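Torso (Bombyx mori, PDB 5AOQ) probably acts as a receptor tyrosine kinase whose extracellular part, the portion in this structure, binds prothoracicotropic hormone, stimulating MAPK signalling and helping to initiate metamorphosis. Local coordinates at residues Gln14-Ala19 / Glu117-Ser122; Tyr25-Val30 / Lys47-Glu52; Glu51-Ser56 / Gly129-Trp134. All blocks are in the same frame, centred on the assembly; numbering follows the deposited sequence.

Contact 1 (Gln14-Ala19 / Glu117-Ser122); sequences QRYPPA and EYQIWS
Gln119 OE1 takes the backbone N-H of Tyr16, the N to OE1 distance being 2.7 Å, and it also receives a weak bond from Trp121 NE1. The first of these bonds is fairly straight, 157° at the hydrogen, with the donor N tilted from the plane of the amide carbonyl. Gln119 reaches this position because its CG stands anti to its own N and the chain runs on extended; its NE2 is bonded in turn to Glu136, which also forms a salt bridge with Arg15. The main bond of Trp121 NE1 goes to Tyr16 O at 2.8 Å, a bent bond (130°) that arrives above the carbonyl plane. Residues 14-19 have no regular structure and lie against strand 118-124 of the antiparallel sheet in the first fibronectin type III domain; side chains of the strand reach the backbone of Tyr16, while Tyr16 and Pro18 answer with side chains of their own. At one end, Tyr16 OH bonds to Glu117 OE1 over 2.8 Å, using the anti lone pair of a carboxylate turned 82° to the phenol ring. Gln119 CB touches the edge of that ring, 3.8 Å from Tyr16 CD2. At the other end Pro18 CD lies almost over the centre of the Trp121 six-membered ring, 3.8 Å from its centroid, a CH-pi contact.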
loop_
_atom_site.group_PDB
_atom_site.type_symbol
_atom_site.label_atom_id
_atom_site.label_comp_id
_atom_site.label_asym_id
_atom_site.label_seq_id
_atom_site.Cartn_x
_atom_site.Cartn_y
_atom_site.Cartn_z
ATOM N N GLN A 14 -29.996 2.141 23.250
ATOM C CA GLN A 14 -30.170 0.800 22.700
ATOM C C GLN A 14 -28.971 -0.087 23.015
ATOM O O GLN A 14 -28.002 0.359 23.629
ATOM C CB GLN A 14 -30.378 0.868 21.185
ATOM C CG GLN A 14 -31.823 0.730 20.743
ATOM C CD GLN A 14 -31.972 0.762 19.234
ATOM O OE1 GLN A 14 -30.989 0.897 18.506
ATOM N NE2 GLN A 14 -33.207 0.642 18.756
ATOM N N ARG A 15 -29.051 -1.343 22.585
ATOM C CA ARG A 15 -27.961 -2.300 22.745
ATOM C C ARG A 15 -27.827 -3.136 21.476
ATOM O O ARG A 15 -28.819 -3.410 20.799
ATOM C CB ARG A 15 -28.203 -3.194 23.964
ATOM C CG ARG A 15 -27.897 -2.512 25.290
ATOM C CD ARG A 15 -28.651 -3.144 26.451
ATOM N NE ARG A 15 -28.436 -4.585 26.544
ATOM C CZ ARG A 15 -28.909 -5.347 27.526
ATOM N NH1 ARG A 15 -29.617 -4.810 28.510
ATOM N NH2 ARG A 15 -28.666 -6.650 27.528
ATOM N N TYR A 16 -26.596 -3.527 21.158
ATOM C CA TYR A 16 -26.301 -4.241 19.918
ATOM C C TYR A 16 -25.518 -5.523 20.192
ATOM O O TYR A 16 -24.290 -5.499 20.262
ATOM C CB TYR A 16 -25.525 -3.328 18.967
ATOM C CG TYR A 16 -26.134 -1.950 18.846
ATOM C CD1 TYR A 16 -27.221 -1.719 18.015
ATOM C CD2 TYR A 16 -25.636 -0.882 19.581
ATOM C CE1 TYR A 16 -27.786 -0.461 17.909
ATOM C CE2 TYR A 16 -26.193 0.378 19.481
ATOM C CZ TYR A 16 -27.268 0.583 18.645
ATOM O OH TYR A 16 -27.827 1.837 18.544
ATOM N N PRO A 17 -26.228 -6.652 20.356
ATOM C CA PRO A 17 -25.554 -7.915 20.678
ATOM C C PRO A 17 -24.675 -8.436 19.541
ATOM O O PRO A 17 -24.907 -8.074 18.388
ATOM C CB PRO A 17 -26.717 -8.883 20.939
ATOM C CG PRO A 17 -27.915 -8.026 21.151
ATOM C CD PRO A 17 -27.693 -6.807 20.326
ATOM N N PRO A 18 -23.673 -9.274 19.862
ATOM C CA PRO A 18 -22.783 -9.843 18.844
ATOM C C PRO A 18 -23.521 -10.668 17.795
ATOM O O PRO A 18 -24.526 -11.303 18.108
ATOM C CB PRO A 18 -21.836 -10.730 19.658
ATOM C CG PRO A 18 -21.879 -10.184 21.028
ATOM C CD PRO A 18 -23.270 -9.678 21.220
ATOM N N ALA A 19 -23.014 -10.651 16.566
ATOM C CA ALA A 19 -23.603 -11.403 15.464
ATOM C C ALA A 19 -22.625 -12.486 15.007
ATOM O O ALA A 19 -21.673 -12.191 14.287
ATOM C CB ALA A 19 -23.953 -10.476 14.315
ATOM N N GLU A 117 -23.899 4.537 15.694
ATOM C CA GLU A 117 -23.764 4.055 17.061
ATOM C C GLU A 117 -23.246 2.627 17.044
ATOM O O GLU A 117 -23.716 1.797 16.266
ATOM C CB GLU A 117 -25.100 4.116 17.805
ATOM C CG GLU A 117 -25.396 5.451 18.468
ATOM C CD GLU A 117 -26.460 5.342 19.545
ATOM O OE1 GLU A 117 -27.220 4.351 19.537
ATOM O OE2 GLU A 117 -26.534 6.246 20.402
ATOM N N TYR A 118 -22.274 2.351 17.906
ATOM C CA TYR A 118 -21.746 1.002 18.062
ATOM C C TYR A 118 -21.748 0.609 19.529
ATOM O O TYR A 118 -21.859 1.466 20.408
ATOM C CB TYR A 118 -20.327 0.892 17.500
ATOM C CG TYR A 118 -20.231 1.085 16.006
ATOM C CD1 TYR A 118 -20.383 0.012 15.137
ATOM C CD2 TYR A 118 -19.984 2.338 15.463
ATOM C CE1 TYR A 118 -20.293 0.182 13.770
ATOM C CE2 TYR A 118 -19.892 2.517 14.099
ATOM C CZ TYR A 118 -20.047 1.438 13.255
ATOM O OH TYR A 118 -19.956 1.616 11.894
ATOM N N GLN A 119 -21.639 -0.690 19.787
ATOM C CA GLN A 119 -21.418 -1.176 21.143
ATOM C C GLN A 119 -20.176 -2.049 21.187
ATOM O O GLN A 119 -20.003 -2.945 20.362
ATOM C CB GLN A 119 -22.627 -1.961 21.652
ATOM C CG GLN A 119 -22.527 -2.317 23.129
ATOM C CD GLN A 119 -23.746 -3.051 23.641
ATOM O OE1 GLN A 119 -24.480 -3.675 22.875
ATOM N NE2 GLN A 119 -23.973 -2.974 24.948
ATOM N N ILE A 120 -19.310 -1.777 22.158
ATOM C CA ILE A 120 -18.073 -2.528 22.309
ATOM C C ILE A 120 -18.355 -3.860 22.991
ATOM O O ILE A 120 -19.109 -3.920 23.961
ATOM C CB ILE A 120 -17.027 -1.748 23.133
ATOM C CG1 ILE A 120 -16.851 -0.330 22.575
ATOM C CG2 ILE A 120 -15.697 -2.495 23.147
ATOM C CD1 ILE A 120 -16.007 0.577 23.447
ATOM N N TRP A 121 -17.753 -4.926 22.470
ATOM C CA TRP A 121 -17.817 -6.236 23.109
ATOM C C TRP A 121 -16.424 -6.849 23.180
ATOM O O TRP A 121 -15.688 -6.849 22.190
ATOM C CB TRP A 121 -18.775 -7.161 22.357
ATOM C CG TRP A 121 -20.215 -6.774 22.496
ATOM C CD1 TRP A 121 -20.891 -5.849 21.756
ATOM C CD2 TRP A 121 -21.159 -7.305 23.433
ATOM N NE1 TRP A 121 -22.197 -5.769 22.174
ATOM C CE2 TRP A 121 -22.388 -6.653 23.204
ATOM C CE3 TRP A 121 -21.086 -8.267 24.445
ATOM C CZ2 TRP A 121 -23.531 -6.933 23.948
ATOM C CZ3 TRP A 121 -22.222 -8.544 25.184
ATOM C CH2 TRP A 121 -23.428 -7.878 24.932
ATOM N N SER A 122 -16.079 -7.365 24.359
ATOM C CA SER A 122 -14.734 -7.866 24.637
ATOM C C SER A 122 -14.709 -9.368 24.918
ATOM O O SER A 122 -15.706 -9.941 25.355
ATOM C CB SER A 122 -14.126 -7.113 25.826
ATOM O OG SER A 122 -14.832 -7.374 27.026
#

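Contact 2 (Tyr25-Val30 / Lys47-Glu52)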
loop_
_atom_site.group_PDB
_atom_site.type_symbol
_atom_site.label_atom_id
_atom_site.label_comp_id
_atom_site.label_asym_id
_atom_site.label_seq_id
_atom_site.Cartn_x
_atom_site.Cartn_y
_atom_site.Cartn_z
ATOM N N TYR A 25 -16.474 -14.512 10.367
ATOM C CA TYR A 25 -15.497 -14.213 9.322
ATOM C C TYR A 25 -14.217 -13.555 9.843
ATOM O O TYR A 25 -13.292 -13.305 9.072
ATOM C CB TYR A 25 -16.141 -13.324 8.257
ATOM C CG TYR A 25 -17.270 -14.015 7.530
ATOM C CD1 TYR A 25 -17.007 -14.974 6.562
ATOM C CD2 TYR A 25 -18.594 -13.719 7.817
ATOM C CE1 TYR A 25 -18.030 -15.616 5.897
ATOM C CE2 TYR A 25 -19.627 -14.357 7.156
ATOM C CZ TYR A 25 -19.338 -15.303 6.197
ATOM O OH TYR A 25 -20.361 -15.941 5.535
ATOM N N LEU A 26 -14.163 -13.280 11.142
ATOM C CA LEU A 26 -12.960 -12.719 11.753
ATOM C C LEU A 26 -11.981 -13.819 12.167
ATOM O O LEU A 26 -10.883 -13.539 12.662
ATOM C CB LEU A 26 -13.330 -11.863 12.966
ATOM C CG LEU A 26 -14.360 -10.760 12.712
ATOM C CD1 LEU A 26 -14.594 -9.950 13.980
ATOM C CD2 LEU A 26 -13.930 -9.854 11.564
ATOM N N GLU A 27 -12.379 -15.069 11.952
ATOM C CA GLU A 27 -11.583 -16.211 12.385
ATOM C C GLU A 27 -10.222 -16.239 11.699
ATOM O O GLU A 27 -9.226 -16.607 12.318
ATOM C CB GLU A 27 -12.334 -17.518 12.120
ATOM C CG GLU A 27 -13.579 -17.692 12.977
ATOM C CD GLU A 27 -14.305 -18.997 12.704
ATOM O OE1 GLU A 27 -13.764 -19.833 11.951
ATOM O OE2 GLU A 27 -15.415 -19.185 13.247
ATOM N N GLN A 28 -10.175 -15.844 10.430
ATOM C CA GLN A 28 -8.908 -15.779 9.710
ATOM C C GLN A 28 -7.974 -14.795 10.406
ATOM O O GLN A 28 -6.829 -15.121 10.713
ATOM C CB GLN A 28 -9.119 -15.363 8.252
ATOM C CG GLN A 28 -7.826 -15.272 7.443
ATOM C CD GLN A 28 -8.042 -14.746 6.036
ATOM O OE1 GLN A 28 -9.142 -14.829 5.490
ATOM N NE2 GLN A 28 -6.987 -14.203 5.440
ATOM N N ASP A 29 -8.481 -13.593 10.658
ATOM C CA ASP A 29 -7.715 -12.552 11.332
ATOM C C ASP A 29 -7.206 -13.035 12.687
ATOM O O ASP A 29 -6.003 -12.983 12.970
ATOM C CB ASP A 29 -8.573 -11.299 11.515
ATOM C CG ASP A 29 -9.030 -10.705 10.194
ATOM O OD1 ASP A 29 -8.192 -10.552 9.283
ATOM O OD2 ASP A 29 -10.233 -10.392 10.071
ATOM N N VAL A 30 -8.129 -13.515 13.515
ATOM C CA VAL A 30 -7.784 -13.967 14.861
ATOM C C VAL A 30 -6.793 -15.126 14.813
ATOM O O VAL A 30 -5.869 -15.193 15.622
ATOM C CB VAL A 30 -9.039 -14.400 15.654
ATOM C CG1 VAL A 30 -8.651 -14.976 17.018
ATOM C CG2 VAL A 30 -9.986 -13.224 15.831
ATOM N N LYS A 47 -8.663 -23.307 16.854
ATOM C CA LYS A 47 -10.031 -23.704 17.166
ATOM C C LYS A 47 -10.881 -22.515 17.598
ATOM O O LYS A 47 -11.688 -22.616 18.522
ATOM C CB LYS A 47 -10.032 -24.796 18.235
ATOM C CG LYS A 47 -9.066 -25.940 17.932
ATOM C CD LYS A 47 -9.385 -26.589 16.582
ATOM C CE LYS A 47 -8.369 -27.648 16.198
ATOM N NZ LYS A 47 -8.698 -28.277 14.886
ATOM N N THR A 48 -10.690 -21.389 16.918
ATOM C CA THR A 48 -11.490 -20.201 17.171
ATOM C C THR A 48 -12.829 -20.320 16.453
ATOM O O THR A 48 -12.884 -20.416 15.226
ATOM C CB THR A 48 -10.776 -18.916 16.700
ATOM O OG1 THR A 48 -9.459 -18.858 17.261
ATOM C CG2 THR A 48 -11.562 -17.677 17.113
ATOM N N ASN A 49 -13.900 -20.314 17.239
ATOM C CA ASN A 49 -15.258 -20.460 16.729
ATOM C C ASN A 49 -16.169 -19.393 17.327
ATOM O O ASN A 49 -16.433 -19.395 18.529
ATOM C CB ASN A 49 -15.792 -21.861 17.050
ATOM C CG ASN A 49 -17.007 -22.231 16.222
ATOM O OD1 ASN A 49 -17.839 -21.384 15.899
ATOM N ND2 ASN A 49 -17.121 -23.512 15.884
ATOM N N PHE A 50 -16.648 -18.483 16.485
ATOM C CA PHE A 50 -17.511 -17.399 16.944
ATOM C C PHE A 50 -18.962 -17.842 17.095
ATOM O O PHE A 50 -19.746 -17.193 17.787
ATOM C CB PHE A 50 -17.441 -16.216 15.979
ATOM C CG PHE A 50 -16.195 -15.394 16.117
ATOM C CD1 PHE A 50 -16.147 -14.338 17.010
ATOM C CD2 PHE A 50 -15.073 -15.671 15.355
ATOM C CE1 PHE A 50 -15.007 -13.575 17.141
ATOM C CE2 PHE A 50 -13.928 -14.911 15.483
ATOM C CZ PHE A 50 -13.896 -13.862 16.377
ATOM N N GLU A 51 -19.314 -18.946 16.446
ATOM C CA GLU A 51 -20.687 -19.431 16.450
ATOM C C GLU A 51 -20.958 -20.335 17.653
ATOM O O GLU A 51 -22.110 -20.627 17.967
ATOM C CB GLU A 51 -20.983 -20.161 15.139
ATOM C CG GLU A 51 -21.102 -19.213 13.949
ATOM C CD GLU A 51 -21.315 -19.931 12.631
ATOM O OE1 GLU A 51 -20.531 -20.850 12.319
ATOM O OE2 GLU A 51 -22.263 -19.566 11.902
ATOM N N GLU A 52 -19.891 -20.765 18.323
ATOM C CA GLU A 52 -20.005 -21.598 19.517
ATOM C C GLU A 52 -19.824 -20.784 20.795
ATOM O O GLU A 52 -19.873 -21.331 21.898
ATOM C CB GLU A 52 -18.979 -22.733 19.487
ATOM C CG GLU A 52 -19.251 -23.794 18.436
ATOM C CD GLU A 52 -18.277 -24.955 18.521
ATOM O OE1 GLU A 52 -17.189 -24.777 19.108
ATOM O OE2 GLU A 52 -18.598 -26.043 17.999
#
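Glu27 and Phe50 run alongside one another, pointing opposite ways, and their closest approach, 3.5 Å between Glu27 CG and Phe50 CD2, brings the methylene to the rim of the ring. The carboxylate plane is only 14° from that of the ring, so the acid continues beside the aromatic edge instead of covering a face. Glu27 owes this course to a chain extended beyond CG (chi2 -180°).

The well-packed part lies around Phe50 CZ. Val30 CG2 meets it at the ring edge, 4.0 Å away, while Leu26 CB approaches the same atom obliquely at 4.0 Å. Beside them Val30 CG1 rests against Thr48 CG2, also at 4.0 Å. Leu23, Leu84 and Leu131 pack on Phe50 as well, and Thr48 OG1 is bonded to Gly129 O.

Toward Asn49 and Glu51 the contact is looser and more polar: Glu51 is exposed, and Glu27 and Asn49 are partly so. The Glu27 carboxylate lies beside Thr48 O, but both groups are acceptors and form no hydrogen bond. Glu51 OE1 is 5.5 Å from Glu27 OE2, and the like charges may disfavour each other slightly. Lys24 of the second subunit also packs on Glu27. The loop is held in shape by Asn49 OD1, which accepts from Glu51 N at 2.9 Å and more weakly from Glu52 N.

Leu26, together with Glu27 and Val30 of the first turn of helix 27-38, thus packs on a loop that an Asx turn bends, within the first of Torso's unusual fibronectin type III domains.

Contact 3 (Glu51-Ser56 / Gly129-Trp134)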
loop_
_atom_site.group_PDB
_atom_site.type_symbol
_atom_site.label_atom_id
_atom_site.label_comp_id
_atom_site.label_asym_id
_atom_site.label_seq_id
_atom_site.Cartn_x
_atom_site.Cartn_y
_atom_site.Cartn_z
ATOM N N GLU A 51 -19.314 -18.946 16.446
ATOM C CA GLU A 51 -20.687 -19.431 16.450
ATOM C C GLU A 51 -20.958 -20.335 17.653
ATOM O O GLU A 51 -22.110 -20.627 17.967
ATOM C CB GLU A 51 -20.983 -20.161 15.139
ATOM C CG GLU A 51 -21.102 -19.213 13.949
ATOM C CD GLU A 51 -21.315 -19.931 12.631
ATOM O OE1 GLU A 51 -20.531 -20.850 12.319
ATOM O OE2 GLU A 51 -22.263 -19.566 11.902
ATOM N N GLU A 52 -19.891 -20.765 18.323
ATOM C CA GLU A 52 -20.005 -21.598 19.517
ATOM C C GLU A 52 -19.824 -20.784 20.795
ATOM O O GLU A 52 -19.873 -21.331 21.898
ATOM C CB GLU A 52 -18.979 -22.733 19.487
ATOM C CG GLU A 52 -19.251 -23.794 18.436
ATOM C CD GLU A 52 -18.277 -24.955 18.521
ATOM O OE1 GLU A 52 -17.189 -24.777 19.108
ATOM O OE2 GLU A 52 -18.598 -26.043 17.999
ATOM N N THR A 53 -19.620 -19.479 20.648
ATOM C CA THR A 53 -19.389 -18.603 21.792
ATOM C C THR A 53 -20.697 -18.003 22.295
ATOM O O THR A 53 -21.593 -17.703 21.506
ATOM C CB THR A 53 -18.416 -17.465 21.431
ATOM O OG1 THR A 53 -17.276 -18.003 20.749
ATOM C CG2 THR A 53 -17.957 -16.728 22.682
ATOM N N GLY A 54 -20.796 -17.832 23.612
ATOM C CA GLY A 54 -22.011 -17.343 24.239
ATOM C C GLY A 54 -21.874 -15.922 24.754
ATOM O O GLY A 54 -20.991 -15.181 24.326
ATOM N N ILE A 55 -22.761 -15.544 25.672
ATOM C CA ILE A 55 -22.776 -14.199 26.243
ATOM C C ILE A 55 -23.048 -14.264 27.745
ATOM O O ILE A 55 -24.037 -14.855 28.173
ATOM C CB ILE A 55 -23.840 -13.307 25.573
ATOM C CG1 ILE A 55 -23.577 -13.205 24.068
ATOM C CG2 ILE A 55 -23.850 -11.915 26.206
ATOM C CD1 ILE A 55 -24.686 -12.534 23.295
ATOM N N SER A 56 -22.173 -13.647 28.535
ATOM C CA SER A 56 -22.275 -13.712 29.991
ATOM C C SER A 56 -22.979 -12.494 30.583
ATOM O O SER A 56 -23.141 -11.470 29.917
ATOM C CB SER A 56 -20.882 -13.842 30.609
ATOM O OG SER A 56 -20.116 -12.672 30.391
ATOM N N GLY A 129 -7.052 -20.192 20.853
ATOM C CA GLY A 129 -7.869 -19.143 20.273
ATOM C C GLY A 129 -9.338 -19.391 20.541
ATOM O O GLY A 129 -10.200 -18.933 19.792
ATOM N N THR A 130 -9.625 -20.111 21.620
ATOM C CA THR A 130 -11.002 -20.372 22.016
ATOM C C THR A 130 -11.610 -19.129 22.652
ATOM O O THR A 130 -11.072 -18.578 23.613
ATOM C CB THR A 130 -11.099 -21.552 23.000
ATOM O OG1 THR A 130 -10.309 -22.648 22.521
ATOM C CG2 THR A 130 -12.543 -21.999 23.156
ATOM N N LEU A 131 -12.740 -18.700 22.105
ATOM C CA LEU A 131 -13.429 -17.507 22.577
ATOM C C LEU A 131 -14.368 -17.835 23.725
ATOM O O LEU A 131 -15.297 -18.625 23.558
ATOM C CB LEU A 131 -14.220 -16.868 21.438
ATOM C CG LEU A 131 -13.409 -16.331 20.263
ATOM C CD1 LEU A 131 -14.299 -16.206 19.041
ATOM C CD2 LEU A 131 -12.797 -14.986 20.619
ATOM N N GLN A 132 -14.128 -17.240 24.888
ATOM C CA GLN A 132 -15.079 -17.355 25.985
ATOM C C GLN A 132 -16.175 -16.319 25.770
ATOM O O GLN A 132 -16.015 -15.396 24.973
ATOM C CB GLN A 132 -14.396 -17.172 27.343
ATOM C CG GLN A 132 -13.820 -15.791 27.602
ATOM C CD GLN A 132 -13.079 -15.717 28.926
ATOM O OE1 GLN A 132 -13.322 -14.824 29.738
ATOM N NE2 GLN A 132 -12.166 -16.657 29.149
ATOM N N ASP A 133 -17.290 -16.491 26.472
ATOM C CA ASP A 133 -18.502 -15.715 26.218
ATOM C C ASP A 133 -18.274 -14.201 26.236
ATOM O O ASP A 133 -17.506 -13.683 27.047
ATOM C CB ASP A 133 -19.575 -16.094 27.238
ATOM C CG ASP A 133 -19.955 -17.561 27.161
ATOM O OD1 ASP A 133 -19.159 -18.354 26.613
ATOM O OD2 ASP A 133 -21.047 -17.922 27.646
ATOM N N TRP A 134 -18.954 -13.507 25.327
ATOM C CA TRP A 134 -18.814 -12.063 25.173
ATOM C C TRP A 134 -19.260 -11.304 26.417
ATOM O O TRP A 134 -20.189 -11.719 27.109
ATOM C CB TRP A 134 -19.620 -11.583 23.960
ATOM C CG TRP A 134 -19.064 -12.057 22.654
ATOM C CD1 TRP A 134 -19.476 -13.136 21.927
ATOM C CD2 TRP A 134 -17.989 -11.466 21.916
ATOM N NE1 TRP A 134 -18.723 -13.253 20.784
ATOM C CE2 TRP A 134 -17.802 -12.240 20.754
ATOM C CE3 TRP A 134 -17.168 -10.354 22.125
ATOM C CZ2 TRP A 134 -16.826 -11.940 19.807
ATOM C CZ3 TRP A 134 -16.196 -10.062 21.188
ATOM C CH2 TRP A 134 -16.035 -10.848 20.042
#
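Thr53 meets Leu131 at about a right angle, its OG1 3.3 Å from Leu131 CB. With CG2 anti to the backbone N and OG1 anti to the carbonyl carbon (chi1 -47°), the threonine presents its methyl group to the neighbouring backbone, CG2 lying 3.3 Å from Gln132 O, and leaves OG1 to bond with Asn49 O. Asp133 turns its carboxylate back along Gly54: CG stands beside its own N (chi1 -61°), and OD1 takes a weak, long bond from Gly54 N. The indole edge of Trp134 faces Gly54 O, which is 3.5 Å from CD1, and Ile86, Leu84 and Leu23 pack around the ring. Ser56 OG makes a weak bond to Trp134 O.

Ile55, in the weakly bonded strand 55-56, and Trp134 form an isolated parallel bridge with both side chains on one face of the sheet. Trp134 N donates to Gly54 O over 2.8 Å, and Ser56 N to Trp134 O over 3.1 Å at a nearly straight 167°. The residues flanking Ile55 thus both bond to Trp134, which implies that directional backbone bonding supplies the main polar link while the side-chain bonds from Asp133 and Ser56 add little.

Overall arrangement
All three contacts lie on the same side of the chain's centre, in the region of the first fibronectin type III domain. Contact 2 is the buried one, held by packing, with no polar bond between its segments; contacts 1 and 3 are partly buried and bonded, the former mostly through side chains that reach backbone atoms, the latter mainly backbone to backbone. Contacts 1 and 3 touch where Pro18 packs on Trp134 and Ile55, so segment 14-19 also touches strands 55-56 and 134-140. Contacts 2 and 3 share Glu51 and Glu52, their centres about 10 Å apart, and Phe50 meets Leu131 and Trp134. Contacts 1 and 2 do not touch, their nearest atoms being about 6 Å apart.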